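Local coordinates for isochorismatase family protein (Enterococcus faecalis, PDB 2A67), which is of unknown specific function but is probably a hydrolase of the isochorismatase family, related to nicotinamidases, at residues 56-59 and 60-63; 81-85 and 86-90; 16-19 and 20-23; 71-74 and 75-78; 130-133 and 134-137. One frame throughout, in Å; residues are numbered along the deposited sequence. Where two conformers were deposited one is given.

In the fold
All five contacts are local turns of one alpha/beta chain built on a six-stranded parallel sheet; they follow in series, and none nests in or crosses another. From the N terminus, interaction 3 folds back the loop between strand 5-10 and helix 26-42. Interactions 1 and 4 lie in the long connection from strand 47-52 to strand 77-81, interaction 4 delivering the chain into the second of these strands. Interaction 2 coils the chain from that strand toward helix 92-98 and faces the second subunit. Interaction 5 closes the break within strand 128-137. Interactions 3 and 5 touch: Leu23 C lies 3.5 Å from Ser137 OG, so distant parts of the sequence meet there.

Interaction 1 of 5, residues 56-59 and 60-63; sequences ELPF and GSDS
A type II beta turn from Pro58 to Ser61, in the loop after strand 47-52, brings the two halves of 56-63 back on each other. Pro58 O is its focal atom and receives two bonds from the same residue. Ser61 N reaches Pro58 O at 3.1 Å, tilted from the carbonyl plane, while Ser61 OG meets Pro58 O at 2.7 Å on an in-plane lone pair. With chi1 at 69°, OG sits between its own backbone N and carbonyl carbon, which swings the hydroxyl back over the turn. The same OG also bonds Trp64 N, so the serine ties the turn to the chain that follows, and Ser63 OG adds a weak bond to it from further round. Beside this polar knot, Leu57 CD1 lies alongside Ser63, 3.5 Å from Ser63 OG. Pro58 CD borders Ser61 OG at 3.6 Å. At the outer corner one face of the Phe59 ring lies over its neighbour's amide, with Phe59 CG 3.3 Å from Gly60 N. That ring is further held by an edge-to-face meeting with Trp64 and a cation-pi contact with Arg80. Gly60 takes the third place with a phi of 80°, the positive value for which glycine is suited and which is the hallmark of a type II turn.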
loop_
_atom_site.group_PDB
_atom_site.type_symbol
_atom_site.label_atom_id
_atom_site.label_comp_id
_atom_site.label_asym_id
_atom_site.label_seq_id
_atom_site.Cartn_x
_atom_site.Cartn_y
_atom_site.Cartn_z
ATOM N N GLU D 56 -4.699 -22.450 -5.226
ATOM C CA GLU D 56 -3.940 -22.769 -6.451
ATOM C C GLU D 56 -2.398 -22.639 -6.294
ATOM O O GLU D 56 -1.647 -22.726 -7.280
ATOM C CB GLU D 56 -4.468 -22.027 -7.707
ATOM C CG GLU D 56 -5.997 -21.947 -7.870
ATOM C CD GLU D 56 -6.621 -23.132 -8.610
ATOM O OE1 GLU D 56 -7.847 -23.059 -8.891
ATOM O OE2 GLU D 56 -5.906 -24.123 -8.919
ATOM N N LEU D 57 -1.920 -22.538 -5.049
ATOM C CA LEU D 57 -0.490 -22.607 -4.718
ATOM C C LEU D 57 -0.402 -23.338 -3.378
ATOM O O LEU D 57 -0.135 -22.707 -2.356
ATOM C CB LEU D 57 0.072 -21.189 -4.563
ATOM C CG LEU D 57 1.548 -20.898 -4.795
ATOM C CD1 LEU D 57 2.042 -21.408 -6.129
ATOM C CD2 LEU D 57 1.764 -19.403 -4.701
ATOM N N PRO D 58 -0.796 -24.636 -3.360
ATOM C CA PRO D 58 -1.008 -25.348 -2.094
ATOM C C PRO D 58 0.282 -25.482 -1.314
ATOM O O PRO D 58 1.318 -25.689 -1.916
ATOM C CB PRO D 58 -1.503 -26.742 -2.537
ATOM C CG PRO D 58 -2.013 -26.548 -3.900
ATOM C CD PRO D 58 -1.137 -25.496 -4.511
ATOM N N PHE D 59 0.170 -25.425 0.009
ATOM C CA PHE D 59 1.332 -25.328 0.904
ATOM C C PHE D 59 2.203 -26.586 0.750
ATOM O O PHE D 59 1.685 -27.709 0.839
ATOM C CB PHE D 59 0.918 -25.246 2.378
ATOM C CG PHE D 59 2.111 -25.345 3.312
ATOM C CD1 PHE D 59 2.934 -24.229 3.531
ATOM C CD2 PHE D 59 2.444 -26.556 3.929
ATOM C CE1 PHE D 59 4.072 -24.341 4.358
ATOM C CE2 PHE D 59 3.577 -26.656 4.739
ATOM C CZ PHE D 59 4.375 -25.527 4.964
ATOM N N GLY D 60 3.500 -26.391 0.555
ATOM C CA GLY D 60 4.444 -27.499 0.441
ATOM C C GLY D 60 4.483 -28.162 -0.931
ATOM O O GLY D 60 5.349 -29.014 -1.168
ATOM N N SER D 61 3.570 -27.791 -1.838
ATOM C CA SER D 61 3.559 -28.397 -3.194
ATOM C C SER D 61 4.742 -27.936 -4.040
ATOM O O SER D 61 5.418 -26.932 -3.729
ATOM C CB SER D 61 2.251 -28.045 -3.943
ATOM O OG SER D 61 2.292 -26.645 -4.245
ATOM N N ASP D 62 4.969 -28.612 -5.159
ATOM C CA ASP D 62 6.059 -28.192 -6.041
ATOM C C ASP D 62 5.916 -26.748 -6.504
ATOM O O ASP D 62 6.900 -26.024 -6.577
ATOM C CB ASP D 62 6.229 -29.101 -7.238
ATOM C CG ASP D 62 6.770 -30.435 -6.869
ATOM O OD1 ASP D 62 7.313 -30.610 -5.773
ATOM O OD2 ASP D 62 6.649 -31.341 -7.685
ATOM N N SER D 63 4.692 -26.341 -6.799
ATOM C CA SER D 63 4.434 -25.000 -7.320
ATOM C C SER D 63 4.656 -23.889 -6.247
ATOM O O SER D 63 5.076 -22.762 -6.576
ATOM C CB SER D 63 3.041 -24.941 -7.997
ATOM O OG SER D 63 2.016 -24.770 -7.031
#

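Interaction 2 of 5, residues 81-85 and 86-90; sequences KTHAN and AFYQT
Asn85 and the residues just after it make the polar centre of this contact. Of the direct hydrogen bonds, Asn85 OD1 takes Phe87 N at 3.0 Å, closing an Asx turn, and Asn85 O takes Tyr88 N at 3.1 Å, closing a type I beta turn over the same residues. A chi1 of -173° sets the amide beside its own carbonyl carbon, where OD1 can meet Phe87 N and lie at the edge of the Phe87 ring. A type II turn from Phe87 to Thr90 follows, and Thr90 OG1 ties back to Ala86 O at 2.6 Å. The Lys81 chain runs extended until it bends at its last torsion, letting Lys81 NZ grip His83 O at 2.6 Å from above the carbonyl plane.

Water fills in between the two halves: one molecule accepts from His83 N at 2.9 Å and lies within bonding distance of Asn85 O and Tyr88 O, while another accepts from Thr82 N. Apolar contacts add Lys81 CD over Ala86 CA at 3.7 Å and Lys81 CB against Thr90 CG2. The His83 and Tyr88 rings meet obliquely, with planes 58° apart, and His83 CB touches Tyr88 CD2 at 3.7 Å.

Lys81 NZ also forms a salt bridge with Asp11, and its side chain touches Cys114, a grouping consistent with the Asp-Lys-Cys triad of nicotinamidase relatives. Asn85 and Phe87 pack on helix 111-125, Phe87 also on helix 92-98, and Ala86 on strand 47-52, while His83 stacks on His123 of the second subunit.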
loop_
_atom_site.group_PDB
_atom_site.type_symbol
_atom_site.label_atom_id
_atom_site.label_comp_id
_atom_site.label_asym_id
_atom_site.label_seq_id
_atom_site.Cartn_x
_atom_site.Cartn_y
_atom_site.Cartn_z
ATOM N N LYS D 81 2.540 -16.945 4.363
ATOM C CA LYS D 81 1.441 -15.960 4.321
ATOM C C LYS D 81 0.299 -16.450 3.425
ATOM O O LYS D 81 0.499 -17.248 2.522
ATOM C CB LYS D 81 1.931 -14.589 3.861
ATOM C CG LYS D 81 2.168 -14.441 2.368
ATOM C CD LYS D 81 2.628 -12.998 2.066
ATOM C CE LYS D 81 2.951 -12.768 0.637
ATOM N NZ LYS D 81 1.679 -12.761 -0.183
ATOM N N THR D 82 -0.886 -15.923 3.702
ATOM C CA THR D 82 -2.072 -16.186 2.929
ATOM C C THR D 82 -2.657 -14.931 2.195
ATOM O O THR D 82 -3.467 -15.096 1.258
ATOM C CB THR D 82 -3.105 -16.856 3.837
ATOM O OG1 THR D 82 -3.456 -15.964 4.894
ATOM C CG2 THR D 82 -2.511 -18.111 4.477
ATOM N N HIS D 83 -2.227 -13.704 2.588
ATOM C CA HIS D 83 -2.597 -12.417 1.919
ATOM C C HIS D 83 -1.432 -11.710 1.153
ATOM O O HIS D 83 -0.252 -12.050 1.368
ATOM C CB HIS D 83 -3.186 -11.430 2.943
ATOM C CG HIS D 83 -3.614 -10.121 2.345
ATOM N ND1 HIS D 83 -4.887 -9.919 1.814
ATOM C CD2 HIS D 83 -2.946 -8.959 2.170
ATOM C CE1 HIS D 83 -4.962 -8.688 1.329
ATOM N NE2 HIS D 83 -3.795 -8.091 1.530
ATOM N N ALA D 84 -1.716 -10.732 0.264
ATOM C CA ALA D 84 -0.606 -9.901 -0.376
ATOM C C ALA D 84 0.369 -9.344 0.681
ATOM O O ALA D 84 1.642 -9.365 0.489
ATOM C CB ALA D 84 -1.176 -8.698 -1.232
ATOM N N ASN D 85 -0.226 -8.909 1.805
ATOM C CA ASN D 85 0.518 -8.347 2.969
ATOM C C ASN D 85 1.280 -9.401 3.834
ATOM O O ASN D 85 0.671 -10.250 4.491
ATOM C CB ASN D 85 -0.515 -7.595 3.810
ATOM C CG ASN D 85 0.077 -6.820 4.957
ATOM O OD1 ASN D 85 1.212 -7.078 5.405
ATOM N ND2 ASN D 85 -0.682 -5.840 5.435
ATOM N N ALA D 86 2.619 -9.315 3.887
ATOM C CA ALA D 86 3.435 -10.372 4.511
ATOM C C ALA D 86 3.406 -10.337 6.043
ATOM O O ALA D 86 3.924 -11.257 6.697
ATOM C CB ALA D 86 4.919 -10.288 3.984
ATOM N N PHE D 87 2.773 -9.303 6.615
ATOM C CA PHE D 87 2.571 -9.147 8.035
ATOM C C PHE D 87 1.158 -9.611 8.435
ATOM O O PHE D 87 0.956 -9.903 9.604
ATOM C CB PHE D 87 2.657 -7.666 8.465
ATOM C CG PHE D 87 4.030 -7.022 8.229
ATOM C CD1 PHE D 87 4.302 -6.396 7.024
ATOM C CD2 PHE D 87 5.039 -7.125 9.205
ATOM C CE1 PHE D 87 5.621 -5.832 6.771
ATOM C CE2 PHE D 87 6.351 -6.554 8.979
ATOM C CZ PHE D 87 6.610 -5.908 7.771
ATOM N N TYR D 88 0.213 -9.650 7.475
ATOM C CA TYR D 88 -1.200 -9.871 7.771
ATOM C C TYR D 88 -1.379 -11.320 8.200
ATOM O O TYR D 88 -1.207 -12.232 7.376
ATOM C CB TYR D 88 -2.087 -9.555 6.565
ATOM C CG TYR D 88 -3.580 -9.683 6.852
ATOM C CD1 TYR D 88 -4.245 -8.692 7.581
ATOM C CD2 TYR D 88 -4.330 -10.780 6.402
ATOM C CE1 TYR D 88 -5.575 -8.765 7.858
ATOM C CE2 TYR D 88 -5.714 -10.857 6.679
ATOM C CZ TYR D 88 -6.309 -9.839 7.414
ATOM O OH TYR D 88 -7.650 -9.841 7.708
ATOM N N GLN D 89 -1.623 -11.490 9.505
ATOM C CA GLN D 89 -1.858 -12.804 10.175
ATOM C C GLN D 89 -0.651 -13.746 10.107
ATOM O O GLN D 89 -0.822 -14.980 10.130
ATOM C CB GLN D 89 -3.121 -13.519 9.603
ATOM C CG GLN D 89 -4.433 -12.963 10.155
ATOM C CD GLN D 89 -5.735 -13.437 9.429
ATOM O OE1 GLN D 89 -6.822 -13.026 9.827
ATOM N NE2 GLN D 89 -5.618 -14.232 8.351
ATOM N N THR D 90 0.566 -13.192 9.976
ATOM C CA THR D 90 1.794 -13.998 9.953
ATOM C C THR D 90 2.659 -13.779 11.206
ATOM O O THR D 90 2.333 -12.962 12.087
ATOM C CB THR D 90 2.677 -13.623 8.754
ATOM O OG1 THR D 90 3.234 -12.312 8.993
ATOM C CG2 THR D 90 1.879 -13.607 7.499
HETATM O O HOH W 1 -1.345 -15.156 6.719
HETATM O O HOH W 2 -0.682 -12.659 4.838
#

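Interaction 3 of 5, residues 16-19 and 20-23; sequences IESP and TQQL
Glu17 reaches across to Leu23 and can be followed outward. From CB, chi1 of -63° turns CG to the side of the backbone N, and Glu17 CG lies over the Leu23 side chain, 3.9 Å from Leu23 CD1. It is about as far from Gln21 O. The chain then runs on extended, and CD carries the carboxylate up to the opposite backbone. Glu17 OE2, at the tip, accepts Leu23 N at 3.1 Å through its anti lone pair, and the same oxygen passes close to Gln22 CA. The bond spans the open side of a tight reverse turn in the loop between strand 5-10 and helix 26-42, with Pro19 and Thr20 at its bend. Ser18 and Gln21 face each other across it much as in a two-residue hairpin, although no regular strand is formed. Gln21 N donates to Ser18 O at 3.2 Å, steeply from above the carbonyl plane, and Ser18 N returns a weak bond to Gln21 O. Ser18 OG, with chi1 of 86°, leans over the bend and takes weak bonds from Thr20 N and Gln21 N. Beyond the glutamate, Ile16 CG2 meets Leu23 CD1 at 4.1 Å, and Leu23 in turn packs on Leu139.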
loop_
_atom_site.group_PDB
_atom_site.type_symbol
_atom_site.label_atom_id
_atom_site.label_comp_id
_atom_site.label_asym_id
_atom_site.label_seq_id
_atom_site.Cartn_x
_atom_site.Cartn_y
_atom_site.Cartn_z
ATOM N N ILE D 16 4.031 -18.816 -9.680
ATOM C CA ILE D 16 3.456 -17.465 -9.889
ATOM C C ILE D 16 3.088 -16.907 -11.320
ATOM O O ILE D 16 2.045 -16.262 -11.426
ATOM C CB ILE D 16 4.178 -16.347 -9.041
ATOM C CG1 ILE D 16 3.663 -16.329 -7.602
ATOM C CG2 ILE D 16 3.823 -14.942 -9.537
ATOM C CD1 ILE D 16 4.621 -16.727 -6.585
ATOM N N GLU D 17 3.793 -17.098 -12.436
ATOM C CA GLU D 17 4.337 -18.275 -13.123
ATOM C C GLU D 17 3.517 -19.498 -13.596
ATOM O O GLU D 17 3.519 -20.564 -12.988
ATOM C CB GLU D 17 5.832 -18.442 -13.018
ATOM C CG GLU D 17 6.421 -17.251 -13.710
ATOM C CD GLU D 17 7.750 -17.488 -14.354
ATOM O OE1 GLU D 17 8.386 -18.543 -14.076
ATOM O OE2 GLU D 17 8.151 -16.588 -15.141
ATOM N N SER D 18 2.838 -19.279 -14.723
ATOM C CA SER D 18 2.210 -20.312 -15.542
ATOM C C SER D 18 2.860 -20.301 -16.950
ATOM O O SER D 18 3.572 -19.341 -17.303
ATOM C CB SER D 18 0.703 -20.022 -15.653
ATOM O OG SER D 18 0.426 -19.126 -16.729
ATOM N N PRO D 19 2.639 -21.363 -17.761
ATOM C CA PRO D 19 3.040 -21.326 -19.181
ATOM C C PRO D 19 2.638 -20.058 -19.968
ATOM O O PRO D 19 3.469 -19.514 -20.709
ATOM C CB PRO D 19 2.358 -22.572 -19.777
ATOM C CG PRO D 19 1.408 -23.083 -18.680
ATOM C CD PRO D 19 2.066 -22.675 -17.409
ATOM N N THR D 20 1.395 -19.593 -19.815
ATOM C CA THR D 20 0.925 -18.424 -20.578
ATOM C C THR D 20 1.341 -17.069 -19.974
ATOM O O THR D 20 1.276 -16.043 -20.650
ATOM C CB THR D 20 -0.612 -18.444 -20.806
ATOM O OG1 THR D 20 -1.282 -18.521 -19.539
ATOM C CG2 THR D 20 -1.045 -19.632 -21.726
ATOM N N GLN D 21 1.765 -17.067 -18.711
ATOM C CA GLN D 21 2.091 -15.823 -17.998
ATOM C C GLN D 21 3.503 -15.863 -17.392
ATOM O O GLN D 21 3.693 -16.429 -16.319
ATOM C CB GLN D 21 1.052 -15.536 -16.898
ATOM C CG GLN D 21 -0.303 -14.976 -17.411
ATOM C CD GLN D 21 -0.288 -13.449 -17.635
ATOM O OE1 GLN D 21 0.391 -12.927 -18.542
ATOM N NE2 GLN D 21 -1.043 -12.730 -16.802
ATOM N N GLN D 22 4.481 -15.312 -18.113
ATOM C CA GLN D 22 5.860 -15.199 -17.628
ATOM C C GLN D 22 6.088 -13.861 -16.919
ATOM O O GLN D 22 5.698 -12.802 -17.431
ATOM C CB GLN D 22 6.872 -15.349 -18.772
ATOM C CG GLN D 22 7.072 -16.774 -19.249
ATOM C CD GLN D 22 8.524 -17.087 -19.577
ATOM O OE1 GLN D 22 9.141 -16.427 -20.420
ATOM N NE2 GLN D 22 9.077 -18.106 -18.909
ATOM N N LEU D 23 6.704 -13.918 -15.747
ATOM C CA LEU D 23 7.117 -12.708 -15.011
ATOM C C LEU D 23 8.159 -11.902 -15.804
ATOM O O LEU D 23 9.069 -12.473 -16.385
ATOM C CB LEU D 23 7.689 -13.113 -13.653
ATOM C CG LEU D 23 6.671 -13.488 -12.571
ATOM C CD1 LEU D 23 7.381 -14.228 -11.449
ATOM C CD2 LEU D 23 5.942 -12.254 -12.024
#

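Interaction 4 of 5, residues 71-74 and 75-78; sequences DTQP and TDFF
Asp76 OD2 takes the amide of Gln73 N at 2.8 Å, the shortest polar bond of this contact, with an N-H...O angle of 154°. The donor stands well above the carboxylate plane, so the group is met over its flat side. The aspartate gets there because CG, at chi1 -55°, lies beside its own backbone N and the carboxylate folds back toward the start of the turn. The backbone answers in the other direction: Asp76 N donates to Gln73 O at 3.1 Å, closing a type I beta turn from Gln73 to Asp76 with Pro74 and Thr75 at its corners. Gln73 and Asp76 are therefore joined by two bonds, one from side chain to backbone and one from backbone to backbone. Thr72 CA crowds the same carboxylate oxygen, Asp76 OD2, at 3.4 Å. Further on, the Phe78 ring turns its edge toward Gln73 O, with Phe78 CZ 4.0 Å away and the oxygen near the ring plane. The turn leads directly into strand 77-81, where Phe77 pairs with Ile47 and Phe49 of strand 47-52.

Asp76 OD1 forms a salt bridge with Arg41 NH1; a second one, from Asp71 OD2 to Arg41 NE, is less certain because Asp71 was modelled in two conformers. Held by both the Gln73 amide and the Arg41 guanidinium, the buried carboxylate of Asp76 is probably kept ionised.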
loop_
_atom_site.group_PDB
_atom_site.type_symbol
_atom_site.label_atom_id
_atom_site.label_comp_id
_atom_site.label_asym_id
_atom_site.label_seq_id
_atom_site.Cartn_x
_atom_site.Cartn_y
_atom_site.Cartn_z
ATOM N N ASP D 71 19.536 -18.972 -4.120
ATOM C CA ASP D 71 20.459 -19.531 -3.128
ATOM C C ASP D 71 19.810 -19.525 -1.756
ATOM O O ASP D 71 19.802 -18.520 -1.062
ATOM C CB ASP D 71 21.781 -18.728 -3.105
ATOM C CG ASP D 71 22.784 -19.251 -2.081
ATOM O OD1 ASP D 71 22.900 -20.483 -1.899
ATOM O OD2 ASP D 71 23.478 -18.423 -1.455
ATOM N N THR D 72 19.256 -20.658 -1.355
ATOM C CA THR D 72 18.674 -20.756 0.000
ATOM C C THR D 72 19.564 -21.618 0.890
ATOM O O THR D 72 20.329 -22.409 0.357
ATOM C CB THR D 72 17.243 -21.342 -0.024
ATOM O OG1 THR D 72 17.317 -22.735 -0.354
ATOM C CG2 THR D 72 16.427 -20.674 -1.102
ATOM N N GLN D 73 19.478 -21.470 2.222
ATOM C CA GLN D 73 20.134 -22.378 3.150
ATOM C C GLN D 73 19.158 -22.624 4.253
ATOM O O GLN D 73 18.244 -21.827 4.410
ATOM C CB GLN D 73 21.375 -21.755 3.756
ATOM C CG GLN D 73 22.216 -21.019 2.772
ATOM C CD GLN D 73 23.293 -21.841 2.169
ATOM O OE1 GLN D 73 23.035 -22.888 1.565
ATOM N NE2 GLN D 73 24.541 -21.365 2.311
ATOM N N PRO D 74 19.332 -23.730 5.032
ATOM C CA PRO D 74 18.421 -24.093 6.140
ATOM C C PRO D 74 18.462 -23.083 7.273
ATOM O O PRO D 74 17.606 -23.071 8.170
ATOM C CB PRO D 74 18.954 -25.461 6.615
ATOM C CG PRO D 74 20.345 -25.525 6.118
ATOM C CD PRO D 74 20.405 -24.731 4.851
ATOM N N THR D 75 19.445 -22.223 7.141
ATOM C CA THR D 75 19.794 -21.107 8.007
ATOM C C THR D 75 18.914 -19.865 7.823
ATOM O O THR D 75 18.664 -19.099 8.775
ATOM C CB THR D 75 21.253 -20.829 7.653
ATOM O OG1 THR D 75 22.051 -21.468 8.632
ATOM C CG2 THR D 75 21.619 -19.320 7.468
ATOM N N ASP D 76 18.462 -19.666 6.591
ATOM C CA ASP D 76 17.456 -18.656 6.284
ATOM C C ASP D 76 16.155 -18.836 7.083
ATOM O O ASP D 76 15.939 -19.870 7.730
ATOM C CB ASP D 76 17.197 -18.682 4.787
ATOM C CG ASP D 76 18.480 -18.505 3.973
ATOM O OD1 ASP D 76 19.465 -17.959 4.501
ATOM O OD2 ASP D 76 18.502 -18.872 2.793
ATOM N N PHE D 77 15.332 -17.797 7.073
ATOM C CA PHE D 77 14.055 -17.777 7.786
ATOM C C PHE D 77 12.986 -17.847 6.723
ATOM O O PHE D 77 13.227 -17.446 5.574
ATOM C CB PHE D 77 13.896 -16.501 8.624
ATOM C CG PHE D 77 14.931 -16.373 9.742
ATOM C CD1 PHE D 77 14.873 -17.211 10.872
ATOM C CD2 PHE D 77 15.961 -15.451 9.652
ATOM C CE1 PHE D 77 15.844 -17.104 11.920
ATOM C CE2 PHE D 77 16.948 -15.342 10.687
ATOM C CZ PHE D 77 16.881 -16.183 11.819
ATOM N N PHE D 78 11.834 -18.409 7.088
ATOM C CA PHE D 78 10.753 -18.629 6.129
ATOM C C PHE D 78 9.463 -18.223 6.808
ATOM O O PHE D 78 9.188 -18.632 7.961
ATOM C CB PHE D 78 10.705 -20.120 5.703
ATOM C CG PHE D 78 11.950 -20.554 4.975
ATOM C CD1 PHE D 78 12.057 -20.375 3.620
ATOM C CD2 PHE D 78 13.045 -21.086 5.675
ATOM C CE1 PHE D 78 13.225 -20.769 2.939
ATOM C CE2 PHE D 78 14.226 -21.468 5.008
ATOM C CZ PHE D 78 14.307 -21.292 3.641
#

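Interaction 5 of 5, residues 130-133 and 134-137; sequences LMTP and KTTS
With chi1 at 56°, Thr135 OG1 tucks between its backbone N and carbonyl carbon, which puts it within bonding distance of Thr132 O; Met131, a selenomethionine, has CG anti to N (chi1 -177°) and bends at chi3, bringing CE onto Thr136. These side chains span the break in strand 128-137 of the parallel sheet, a strand shared by two successive beta-alpha-beta units. Thr135 OG1 donates to Thr132 O at 2.6 Å in the carbonyl plane, bridging the loop that Pro133 and Lys134 make. Lys134 adopts a left-handed backbone conformation there, with both phi and psi positive. The Thr132 and Thr135 side chains cross at about a right angle, with Thr132 CG2 3.8 Å from Thr135 CG2. On the apolar side Met131 crosses Thr136 at nearly a right angle, with Met131 CE 3.5 Å from Thr136 CG2.

The polar ends have partners beyond the loop: Thr132 OG1 bonds Glu105, and Thr136 OG1 bonds Thr111 and Glu154. The backbone of Thr135 bonds to Gly108 of strand 103-109, keeping this part of the loop tied to the neighbouring strand. Two waters take up backbone N-H groups of the loop. One molecule accepts from Thr135 N at 3.0 Å; a second accepts from Thr132 N at 2.8 Å and donates to Thr135 OG1 at 2.7 Å.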
loop_
_atom_site.group_PDB
_atom_site.type_symbol
_atom_site.label_atom_id
_atom_site.label_comp_id
_atom_site.label_asym_id
_atom_site.label_seq_id
_atom_site.Cartn_x
_atom_site.Cartn_y
_atom_site.Cartn_z
ATOM N N LEU D 130 14.432 -0.375 2.378
ATOM C CA LEU D 130 15.451 -0.222 1.322
ATOM C C LEU D 130 15.087 -1.133 0.156
ATOM O O LEU D 130 14.408 -2.103 0.348
ATOM C CB LEU D 130 16.820 -0.673 1.838
ATOM C CG LEU D 130 17.310 0.035 3.126
ATOM C CD1 LEU D 130 18.554 -0.686 3.594
ATOM C CD2 LEU D 130 17.531 1.537 2.951
HETATM N N MSE D 131 15.567 -0.825 -1.035
HETATM C CA MSE D 131 15.387 -1.696 -2.171
HETATM C C MSE D 131 16.556 -1.610 -3.162
HETATM O O MSE D 131 17.012 -0.526 -3.494
HETATM C CB MSE D 131 14.125 -1.296 -2.910
HETATM C CG MSE D 131 13.819 -2.210 -4.070
HETATM SE SE MSE D 131 11.959 -1.948 -4.713
HETATM C CE MSE D 131 11.039 -3.333 -3.670
ATOM N N THR D 132 17.004 -2.745 -3.667
ATOM C CA THR D 132 17.963 -2.755 -4.777
ATOM C C THR D 132 17.133 -2.558 -6.044
ATOM O O THR D 132 16.133 -3.268 -6.256
ATOM C CB THR D 132 18.773 -4.091 -4.784
ATOM O OG1 THR D 132 19.625 -4.112 -3.638
ATOM C CG2 THR D 132 19.622 -4.275 -6.047
ATOM N N PRO D 133 17.544 -1.618 -6.897
ATOM C CA PRO D 133 16.868 -1.460 -8.175
ATOM C C PRO D 133 16.735 -2.781 -8.946
ATOM O O PRO D 133 17.602 -3.643 -8.837
ATOM C CB PRO D 133 17.826 -0.492 -8.923
ATOM C CG PRO D 133 18.355 0.361 -7.814
ATOM C CD PRO D 133 18.664 -0.659 -6.754
ATOM N N LYS D 134 15.670 -2.918 -9.734
ATOM C CA LYS D 134 15.419 -4.105 -10.566
ATOM C C LYS D 134 15.310 -5.428 -9.828
ATOM O O LYS D 134 15.859 -6.458 -10.256
ATOM C CB LYS D 134 16.422 -4.183 -11.717
ATOM C CG LYS D 134 16.436 -2.896 -12.534
ATOM C CD LYS D 134 17.513 -2.922 -13.629
ATOM C CE LYS D 134 16.998 -2.163 -14.851
ATOM N NZ LYS D 134 17.613 -2.727 -16.123
ATOM N N THR D 135 14.619 -5.416 -8.681
ATOM C CA THR D 135 14.488 -6.667 -7.947
ATOM C C THR D 135 12.983 -6.964 -7.704
ATOM O O THR D 135 12.625 -7.699 -6.807
ATOM C CB THR D 135 15.321 -6.684 -6.617
ATOM O OG1 THR D 135 14.922 -5.565 -5.820
ATOM C CG2 THR D 135 16.883 -6.714 -6.891
ATOM N N THR D 136 12.109 -6.333 -8.479
ATOM C CA THR D 136 10.679 -6.751 -8.472
ATOM C C THR D 136 10.235 -7.075 -9.890
ATOM O O THR D 136 10.846 -6.635 -10.866
ATOM C CB THR D 136 9.689 -5.712 -7.846
ATOM O OG1 THR D 136 9.362 -4.710 -8.811
ATOM C CG2 THR D 136 10.255 -5.046 -6.626
ATOM N N SER D 137 9.162 -7.858 -10.006
ATOM C CA SER D 137 8.633 -8.141 -11.333
ATOM C C SER D 137 7.145 -8.423 -11.166
ATOM O O SER D 137 6.663 -8.609 -10.040
ATOM C CB SER D 137 9.369 -9.325 -11.961
ATOM O OG SER D 137 8.776 -9.721 -13.190
HETATM O O HOH W 3 13.236 -2.911 -7.848
HETATM O O HOH W 4 15.744 -5.159 -3.248
#